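Local coordinates for protein Atp-dependent DNA ligase (Psychromonas sp., PDB 4D05) that probably seals breaks in the DNA backbone as a minimal ATP-dependent ligase, passing through a covalent enzyme-adenylate intermediate, at residues A[183-189]-A[201-206]; A[231-236]-A[250-256]. All coordinates share one frame; numbering follows the deposited sequence.

Contact 1 of 2, residues A[183-189]-A[201-206]. With SO4 (sulfate ion), chain E.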
loop_
_atom_site.group_PDB
_atom_site.type_symbol
_atom_site.label_atom_id
_atom_site.label_comp_id
_atom_site.label_asym_id
_atom_site.label_seq_id
_atom_site.Cartn_x
_atom_site.Cartn_y
_atom_site.Cartn_z
ATOM N N ALA A 183 -1.192 19.859 -2.194
ATOM C CA ALA A 183 -0.890 20.978 -3.083
ATOM C C ALA A 183 -1.365 22.253 -2.430
ATOM O O ALA A 183 -2.210 22.220 -1.537
ATOM C CB ALA A 183 -1.577 20.823 -4.426
ATOM N N THR A 184 -0.857 23.381 -2.922
ATOM C CA THR A 184 -1.238 24.682 -2.388
ATOM C C THR A 184 -2.234 25.355 -3.330
ATOM O O THR A 184 -2.007 25.404 -4.535
ATOM C CB THR A 184 0.010 25.567 -2.218
ATOM O OG1 THR A 184 0.888 24.965 -1.270
ATOM C CG2 THR A 184 -0.346 26.982 -1.748
ATOM N N VAL A 185 -3.336 25.868 -2.784
ATOM C CA VAL A 185 -4.309 26.577 -3.597
ATOM C C VAL A 185 -3.696 27.920 -3.993
ATOM O O VAL A 185 -3.254 28.670 -3.119
ATOM C CB VAL A 185 -5.618 26.853 -2.824
ATOM C CG1 VAL A 185 -6.609 27.620 -3.711
ATOM C CG2 VAL A 185 -6.226 25.542 -2.355
ATOM N N ILE A 186 -3.669 28.241 -5.289
ATOM C CA ILE A 186 -3.050 29.508 -5.708
ATOM C C ILE A 186 -4.005 30.487 -6.370
ATOM O O ILE A 186 -3.710 31.682 -6.407
ATOM C CB ILE A 186 -1.797 29.294 -6.620
ATOM C CG1 ILE A 186 -2.150 28.634 -7.972
ATOM C CG2 ILE A 186 -0.771 28.399 -5.931
ATOM C CD1 ILE A 186 -0.992 28.610 -8.954
ATOM N N ALA A 187 -5.151 30.009 -6.854
ATOM C CA ALA A 187 -6.132 30.902 -7.476
ATOM C C ALA A 187 -7.483 30.214 -7.572
ATOM O O ALA A 187 -7.582 28.975 -7.490
ATOM C CB ALA A 187 -5.668 31.291 -8.855
ATOM N N TYR A 188 -8.514 31.041 -7.740
ATOM C CA TYR A 188 -9.856 30.564 -8.049
ATOM C C TYR A 188 -10.179 30.759 -9.524
ATOM O O TYR A 188 -9.714 31.712 -10.166
ATOM C CB TYR A 188 -10.907 31.332 -7.263
ATOM C CG TYR A 188 -10.786 31.263 -5.772
ATOM C CD1 TYR A 188 -10.417 30.097 -5.127
ATOM C CD2 TYR A 188 -11.060 32.383 -5.002
ATOM C CE1 TYR A 188 -10.330 30.045 -3.740
ATOM C CE2 TYR A 188 -10.985 32.348 -3.630
ATOM C CZ TYR A 188 -10.631 31.171 -3.002
ATOM O OH TYR A 188 -10.570 31.150 -1.638
ATOM N N LEU A 189 -11.031 29.866 -10.034
ATOM C CA LEU A 189 -11.592 29.984 -11.375
ATOM C C LEU A 189 -13.098 30.102 -11.190
ATOM O O LEU A 189 -13.761 29.112 -10.894
ATOM C CB LEU A 189 -11.244 28.754 -12.233
ATOM C CG LEU A 189 -9.740 28.560 -12.493
ATOM C CD1 LEU A 189 -9.448 27.267 -13.262
ATOM C CD2 LEU A 189 -9.128 29.729 -13.223
ATOM N N ALA A 201 -13.660 26.075 -10.206
ATOM C CA ALA A 201 -12.509 25.232 -9.975
ATOM C C ALA A 201 -11.472 26.007 -9.221
ATOM O O ALA A 201 -11.589 27.223 -9.074
ATOM C CB ALA A 201 -11.934 24.739 -11.320
ATOM N N ILE A 202 -10.457 25.292 -8.736
ATOM C CA ILE A 202 -9.272 25.930 -8.167
ATOM C C ILE A 202 -8.068 25.607 -9.012
ATOM O O ILE A 202 -8.050 24.591 -9.731
ATOM C CB ILE A 202 -8.998 25.513 -6.715
ATOM C CG1 ILE A 202 -8.829 23.989 -6.617
ATOM C CG2 ILE A 202 -10.124 25.980 -5.796
ATOM C CD1 ILE A 202 -8.552 23.450 -5.213
ATOM N N LEU A 203 -7.066 26.467 -8.930
ATOM C CA LEU A 203 -5.754 26.135 -9.450
ATOM C C LEU A 203 -4.867 25.849 -8.246
ATOM O O LEU A 203 -4.874 26.598 -7.288
ATOM C CB LEU A 203 -5.176 27.289 -10.229
ATOM C CG LEU A 203 -5.730 27.519 -11.622
ATOM C CD1 LEU A 203 -5.056 28.808 -12.153
ATOM C CD2 LEU A 203 -5.522 26.330 -12.579
ATOM N N VAL A 204 -4.124 24.748 -8.304
ATOM C CA VAL A 204 -3.219 24.380 -7.224
ATOM C C VAL A 204 -1.828 24.158 -7.786
ATOM O O VAL A 204 -1.677 23.893 -8.968
ATOM C CB VAL A 204 -3.679 23.122 -6.469
ATOM C CG1 VAL A 204 -5.085 23.315 -5.928
ATOM C CG2 VAL A 204 -3.591 21.856 -7.350
ATOM N N LYS A 205 -0.822 24.251 -6.924
ATOM C CA LYS A 205 0.536 23.890 -7.287
ATOM C C LYS A 205 1.013 22.819 -6.312
ATOM O O LYS A 205 1.001 23.023 -5.086
ATOM C CB LYS A 205 1.460 25.099 -7.263
ATOM C CG LYS A 205 2.867 24.802 -7.736
ATOM C CD LYS A 205 3.681 26.095 -7.880
ATOM C CE LYS A 205 5.079 25.858 -8.399
ATOM N NZ LYS A 205 5.842 27.156 -8.542
ATOM N N ASN A 206 1.386 21.666 -6.850
ATOM C CA ASN A 206 1.691 20.525 -6.002
ATOM C C ASN A 206 3.160 20.465 -5.626
ATOM O O ASN A 206 3.956 21.368 -5.974
ATOM C CB ASN A 206 1.187 19.197 -6.610
ATOM C CG ASN A 206 2.013 18.718 -7.799
ATOM O OD1 ASN A 206 3.054 19.286 -8.129
ATOM N ND2 ASN A 206 1.539 17.662 -8.457
HETATM S S SO4 E . 5.424 28.511 -11.889
HETATM O O1 SO4 E . 5.751 27.101 -11.650
HETATM O O2 SO4 E . 6.608 29.171 -12.460
HETATM O O3 SO4 E . 4.237 28.656 -12.769
HETATM O O4 SO4 E . 5.135 29.109 -10.584
HETATM O O HOH W 1 2.437 22.641 -2.129
#

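Contact 2 of 2, residues A[231-236]-A[250-256]. With SO4 (sulfate ion), chain D.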
loop_
_atom_site.group_PDB
_atom_site.type_symbol
_atom_site.label_atom_id
_atom_site.label_comp_id
_atom_site.label_asym_id
_atom_site.label_seq_id
_atom_site.Cartn_x
_atom_site.Cartn_y
_atom_site.Cartn_z
ATOM N N SER A 231 -3.959 27.872 1.088
ATOM C CA SER A 231 -4.115 26.710 1.927
ATOM C C SER A 231 -3.471 25.479 1.295
ATOM O O SER A 231 -3.328 25.381 0.059
ATOM C CB SER A 231 -5.576 26.454 2.260
ATOM O OG SER A 231 -6.366 26.139 1.128
ATOM N N LEU A 232 -3.040 24.571 2.169
ATOM C CA LEU A 232 -2.532 23.281 1.751
ATOM C C LEU A 232 -3.705 22.323 1.765
ATOM O O LEU A 232 -4.357 22.175 2.789
ATOM C CB LEU A 232 -1.441 22.803 2.723
ATOM C CG LEU A 232 -0.745 21.502 2.290
ATOM C CD1 LEU A 232 0.163 21.766 1.098
ATOM C CD2 LEU A 232 0.023 20.858 3.478
ATOM N N ILE A 233 -3.987 21.703 0.619
ATOM C CA ILE A 233 -5.120 20.815 0.480
ATOM C C ILE A 233 -4.623 19.460 0.044
ATOM O O ILE A 233 -3.505 19.342 -0.463
ATOM C CB ILE A 233 -6.191 21.375 -0.505
ATOM C CG1 ILE A 233 -5.661 21.531 -1.946
ATOM C CG2 ILE A 233 -6.688 22.718 0.043
ATOM C CD1 ILE A 233 -5.729 20.287 -2.781
ATOM N N THR A 234 -5.473 18.447 0.245
ATOM C CA THR A 234 -5.211 17.120 -0.268
ATOM C C THR A 234 -6.103 16.898 -1.474
ATOM O O THR A 234 -7.299 17.225 -1.443
ATOM C CB THR A 234 -5.527 16.058 0.778
ATOM O OG1 THR A 234 -4.583 16.170 1.851
ATOM C CG2 THR A 234 -5.420 14.663 0.171
ATOM N N TYR A 235 -5.504 16.357 -2.532
ATOM C CA TYR A 235 -6.244 15.979 -3.721
ATOM C C TYR A 235 -6.035 14.496 -3.969
ATOM O O TYR A 235 -5.084 13.906 -3.460
ATOM C CB TYR A 235 -5.830 16.805 -4.926
ATOM C CG TYR A 235 -4.404 16.619 -5.358
ATOM C CD1 TYR A 235 -3.384 17.358 -4.772
ATOM C CD2 TYR A 235 -4.083 15.731 -6.360
ATOM C CE1 TYR A 235 -2.051 17.190 -5.166
ATOM C CE2 TYR A 235 -2.771 15.552 -6.768
ATOM C CZ TYR A 235 -1.753 16.273 -6.160
ATOM O OH TYR A 235 -0.443 16.098 -6.592
ATOM N N ARG A 236 -6.947 13.933 -4.749
ATOM C CA ARG A 236 -6.967 12.522 -5.057
ATOM C C ARG A 236 -6.777 12.382 -6.553
ATOM O O ARG A 236 -7.202 13.254 -7.326
ATOM C CB ARG A 236 -8.316 11.961 -4.596
ATOM C CG ARG A 236 -8.511 10.497 -4.872
ATOM C CD ARG A 236 -9.749 10.004 -4.194
ATOM N NE ARG A 236 -9.696 10.195 -2.744
ATOM C CZ ARG A 236 -10.697 9.867 -1.926
ATOM N NH1 ARG A 236 -11.831 9.328 -2.403
ATOM N NH2 ARG A 236 -10.579 10.067 -0.627
ATOM N N SER A 250 -9.160 15.297 -8.057
ATOM C CA SER A 250 -10.335 15.829 -7.407
ATOM C C SER A 250 -9.939 16.340 -6.020
ATOM O O SER A 250 -8.972 15.894 -5.431
ATOM C CB SER A 250 -11.429 14.762 -7.300
ATOM O OG SER A 250 -10.965 13.679 -6.527
ATOM N N PHE A 251 -10.740 17.247 -5.504
ATOM C CA PHE A 251 -10.520 17.850 -4.203
ATOM C C PHE A 251 -10.943 16.901 -3.106
ATOM O O PHE A 251 -12.032 16.327 -3.177
ATOM C CB PHE A 251 -11.323 19.151 -4.095
ATOM C CG PHE A 251 -11.219 19.832 -2.739
ATOM C CD1 PHE A 251 -10.072 20.508 -2.384
ATOM C CD2 PHE A 251 -12.275 19.825 -1.860
ATOM C CE1 PHE A 251 -9.975 21.124 -1.146
ATOM C CE2 PHE A 251 -12.187 20.450 -0.628
ATOM C CZ PHE A 251 -11.052 21.099 -0.276
ATOM N N VAL A 252 -10.091 16.742 -2.100
ATOM C CA VAL A 252 -10.450 15.986 -0.901
ATOM C C VAL A 252 -10.799 16.942 0.239
ATOM O O VAL A 252 -11.965 17.069 0.585
ATOM C CB VAL A 252 -9.365 15.007 -0.479
ATOM C CG1 VAL A 252 -9.836 14.155 0.691
ATOM C CG2 VAL A 252 -9.051 14.079 -1.627
ATOM N N ARG A 253 -9.800 17.616 0.811
ATOM C CA ARG A 253 -10.034 18.442 1.995
ATOM C C ARG A 253 -8.852 19.334 2.288
ATOM O O ARG A 253 -7.736 19.111 1.789
ATOM C CB ARG A 253 -10.322 17.574 3.226
ATOM C CG ARG A 253 -9.105 16.808 3.708
ATOM C CD ARG A 253 -9.536 15.698 4.644
ATOM N NE ARG A 253 -8.463 14.848 5.149
ATOM C CZ ARG A 253 -7.747 15.086 6.249
ATOM N NH1 ARG A 253 -7.966 16.175 6.991
ATOM N NH2 ARG A 253 -6.808 14.208 6.621
ATOM N N ILE A 254 -9.122 20.382 3.061
ATOM C CA ILE A 254 -8.084 21.273 3.560
ATOM C C ILE A 254 -7.291 20.623 4.686
ATOM O O ILE A 254 -7.867 20.020 5.594
ATOM C CB ILE A 254 -8.747 22.554 4.091
ATOM C CG1 ILE A 254 -9.481 23.268 2.944
ATOM C CG2 ILE A 254 -7.725 23.456 4.764
ATOM C CD1 ILE A 254 -10.402 24.386 3.398
ATOM N N ARG A 255 -5.978 20.804 4.639
ATOM C CA ARG A 255 -5.082 20.343 5.697
ATOM C C ARG A 255 -4.560 21.460 6.581
ATOM O O ARG A 255 -4.557 21.348 7.807
ATOM C CB ARG A 255 -3.892 19.637 5.089
ATOM C CG ARG A 255 -4.261 18.471 4.162
ATOM C CD ARG A 255 -5.182 17.452 4.826
ATOM N NE ARG A 255 -4.504 16.684 5.862
ATOM C CZ ARG A 255 -3.892 15.522 5.659
ATOM N NH1 ARG A 255 -3.825 14.986 4.439
ATOM N NH2 ARG A 255 -3.346 14.876 6.679
ATOM N N VAL A 256 -4.074 22.529 5.951
ATOM C CA VAL A 256 -3.480 23.634 6.681
ATOM C C VAL A 256 -3.875 24.940 5.994
ATOM O O VAL A 256 -3.789 25.049 4.771
ATOM C CB VAL A 256 -1.929 23.550 6.690
ATOM C CG1 VAL A 256 -1.344 24.732 7.452
ATOM C CG2 VAL A 256 -1.403 22.227 7.282
HETATM S S SO4 D . -5.077 16.067 9.672
HETATM O O1 SO4 D . -5.843 14.808 9.576
HETATM O O2 SO4 D . -3.640 15.790 9.450
HETATM O O3 SO4 D . -5.470 17.098 8.667
HETATM O O4 SO4 D . -5.244 16.654 11.015
#

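Contact 1 of 2, residues A[183-189]-A[201-206]
Thr-184 and Lys-205 face each other as an antiparallel hydrogen-bonded pair: Thr-184 N gives a nearly straight bond (173°) to Lys-205 O at 2.9 Å, and Lys-205 N returns one to Thr-184 O. Further along, Ile-186 and Ala-187 both oppose Leu-203, a classic beta bulge. Leu-203 O takes a bond from Ile-186 N at 2.9 Å and a weak one from Ala-187 N; Leu-203 N closes the bulge by bonding Ala-187 O, and regular pairing resumes through Leu-189 and Ala-201.

Apolar contacts line both faces. On the buried one, Ala-183 faces Asn-206 with CA atoms 3.9 Å apart, where a bare methyl fits; this CB also meets Val-204 CG2 at 3.7 Å. Val-185 CG2 meets Ile-202 CD1, and Ile-202 CG2 reaches the edge of the Tyr-188 ring at CD1, 4.2 Å away. The Tyr-188 hydroxyl hydrogen-bonds to Pro-227 O. On the other face, Leu-189 crosses Leu-203 at about a right angle and its CD1 sits 4.0 Å from Ala-201 CB.

With CG anti to the backbone N (chi1 -176°) and every later bond extended, Lys-205 carries NZ outward to a sulfate, probably from the crystallisation liquor, and bonds two of its oxygens, O4 and O1. Strands 179-190 and 199-206 thus form a bulged beta hairpin, part of the antiparallel sheet of the ligase's OB-like domain.

Contact 2 of 2, residues A[231-236]-A[250-256]
Val-252 CG2 is a bump seated between Thr-234 CG2, 4.1 Å away, and Arg-236 CB, 3.7 Å away; it stands beside the backbone N, with CG1 anti to that atom (chi1 -175°). A branched valine fills this corner, where the Arg-236 chain crosses it at about a right angle. On the opposite face, Ile-233 pushes CG2 against the edge of the Phe-251 ring, 3.8 Å from CE1, and also against Ile-254 CG1.

Two classic beta bulges shape the strand: Val-252 and Arg-253 both face Thr-234, and Arg-255 and Val-256 both face Leu-232, whose O accepts from both their amides. Arg-255, bent at chi2 and chi3, curls back so that NH1 bonds Thr-234 OG1 at 2.9 Å, in the guanidinium plane. Its guanidinium lies face to face with that of Arg-253, whose NH2 is 3.3 Å above its plane; a sulfate bridges the two, receiving Arg-255 NH2 at O2 and Arg-253 NH1 at O3. With an alanine at Thr-234 both hydroxyl and methyl go, which is likely to cost Arg-255 NH1 its close partner within the protein and open a gap beside Val-252. That hydroxyl also bonds Glu-182 OE2.

Strand 232-237 lies between strands 250-256 and 179-190; Phe-251 bonds the backbone of Ser-216, stacks on Phe-218 and packs on Ile-214 of strand 211-214.

In the fold
Contacts 1 and 2 are adjoining steps across one antiparallel sheet, their centres about 10 Å apart. Strand 179-190 belongs to contact 1 and strand 232-237 to contact 2, and these two are neighbours. Ala-183 O lies 2.8 Å from Ile-233 N, a probable hydrogen bond. A second probable bond joins Val-185 N to Ser-231 O at 2.9 Å, while Val-185 CG2 packs 3.7 Å from Ile-233 CG2. Asn-206 ND2 also bonds Tyr-235 OH across the buried face that the two contacts share. Neither contact forms the nucleotide pocket; the Arg-236 side chain is about 14 Å from the bound AMP. The sulfates, probably from the crystallisation liquor, may mark places where DNA phosphates could bind.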